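Local coordinates for protein PTHB1 (Homo sapiens, PDB 4YD8) that forms part of the BBSome, a coat complex thought to sort specific membrane proteins to the primary cilium and required for ciliogenesis, at residues Leu31-Val34 against Asp35-Asn39. Residues are numbered along the deposited sequence; the frame is centred on the assembly and turned at random.
Sequences LANV and DNSGN
The flat carboxamide of Asn33 bonds the backbone of Ser37 through both of its ends: ND2 donates to Ser37 O at 2.9 Å, almost within the amide plane and on a lone pair of that carbonyl, while Ser37 N returns a bond to Asn33 OD1 at 3.0 Å, tilted 26° from the carbonyl plane. With CG anti to the backbone N (chi1 -174°), the amide extends from just after strand 29-32 across the turn to Ser37, where the paired bonds fix its rotation. Ser37 OG also lies 2.7 Å from Asn33 OD1, though Asn39 OD1 competes for its proton. The carboxylate of Asp35 approaches the same oxygen, OD1 to OD1, at 3.1 Å; Lys43 probably eases this meeting of acceptors, since it forms a salt bridge with Asp35 and a weak hydrogen bond to Asn33 OD1. Shortening Asn33 to alanine would probably cost Ser37 O its amide donor and leave Ser37 N with a weak bond to Asp35 OD1. Within the backbone, Asn36 N donates to Asn33 O at 3.0 Å, closing a type I beta turn. These bonds brace the loop between strands 29-32 and 43-47, neighbours in one blade of the protein's N-terminal seven-bladed beta-propeller.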
loop_
_atom_site.group_PDB
_atom_site.type_symbol
_atom_site.label_atom_id
_atom_site.label_comp_id
_atom_site.label_asym_id
_atom_site.label_seq_id
_atom_site.Cartn_x
_atom_site.Cartn_y
_atom_site.Cartn_z
ATOM N N LEU A 31 0.143 2.035 6.732
ATOM C CA LEU A 31 -0.635 2.234 7.956
ATOM C C LEU A 31 -0.902 0.882 8.605
ATOM O O LEU A 31 -1.653 0.075 8.058
ATOM C CB LEU A 31 -1.964 2.927 7.649
ATOM C CG LEU A 31 -2.239 4.391 7.988
ATOM C CD1 LEU A 31 -3.683 4.743 7.604
ATOM C CD2 LEU A 31 -1.992 4.691 9.477
ATOM N N ALA A 32 -0.309 0.630 9.769
ATOM C CA ALA A 32 -0.460 -0.693 10.372
ATOM C C ALA A 32 -0.113 -0.700 11.847
ATOM O O ALA A 32 0.576 0.197 12.337
ATOM C CB ALA A 32 0.443 -1.720 9.633
ATOM N N ASN A 33 -0.580 -1.730 12.541
ATOM C CA ASN A 33 -0.292 -1.883 13.963
ATOM C C ASN A 33 1.073 -2.542 14.113
ATOM O O ASN A 33 1.178 -3.672 14.585
ATOM C CB ASN A 33 -1.382 -2.705 14.646
ATOM C CG ASN A 33 -1.201 -2.770 16.154
ATOM O OD1 ASN A 33 -0.415 -2.016 16.724
ATOM N ND2 ASN A 33 -1.917 -3.679 16.800
ATOM N N VAL A 34 2.110 -1.810 13.708
ATOM C CA VAL A 34 3.438 -2.387 13.476
ATOM C C VAL A 34 4.132 -2.775 14.789
ATOM O O VAL A 34 5.023 -3.636 14.798
ATOM C CB VAL A 34 4.332 -1.398 12.649
ATOM C CG1 VAL A 34 4.680 -0.154 13.465
ATOM C CG2 VAL A 34 5.600 -2.098 12.129
ATOM N N ASP A 35 3.691 -2.194 15.905
ATOM C CA ASP A 35 4.257 -2.578 17.202
ATOM C C ASP A 35 3.366 -3.549 17.965
ATOM O O ASP A 35 3.554 -3.747 19.168
ATOM C CB ASP A 35 4.538 -1.340 18.064
ATOM C CG ASP A 35 3.293 -0.495 18.328
ATOM O OD1 ASP A 35 2.191 -0.874 17.877
ATOM O OD2 ASP A 35 3.421 0.551 19.010
ATOM N N ASN A 36 2.403 -4.147 17.264
ATOM C CA ASN A 36 1.537 -5.160 17.847
ATOM C C ASN A 36 0.892 -4.710 19.148
ATOM O O ASN A 36 0.822 -5.464 20.105
ATOM C CB ASN A 36 2.336 -6.440 18.051
ATOM C CG ASN A 36 2.821 -6.998 16.711
ATOM O OD1 ASN A 36 2.020 -7.527 15.945
ATOM N ND2 ASN A 36 4.104 -6.805 16.393
ATOM N N SER A 37 0.441 -3.468 19.161
ATOM C CA SER A 37 -0.182 -2.911 20.366
ATOM C C SER A 37 -1.546 -3.536 20.635
ATOM O O SER A 37 -2.262 -3.905 19.704
ATOM C CB SER A 37 -0.322 -1.399 20.229
ATOM O OG SER A 37 -1.191 -1.084 19.159
ATOM N N GLY A 38 -1.930 -3.615 21.909
ATOM C CA GLY A 38 -3.187 -4.233 22.251
ATOM C C GLY A 38 -4.395 -3.364 21.955
ATOM O O GLY A 38 -5.503 -3.876 21.815
ATOM N N ASN A 39 -4.205 -2.052 21.860
ATOM C CA ASN A 39 -5.359 -1.183 21.603
ATOM C C ASN A 39 -5.732 -1.164 20.117
ATOM O O ASN A 39 -6.739 -0.577 19.721
ATOM C CB ASN A 39 -5.099 0.236 22.110
ATOM C CG ASN A 39 -3.891 0.893 21.457
ATOM O OD1 ASN A 39 -3.471 0.538 20.346
ATOM N ND2 ASN A 39 -3.323 1.866 22.154
#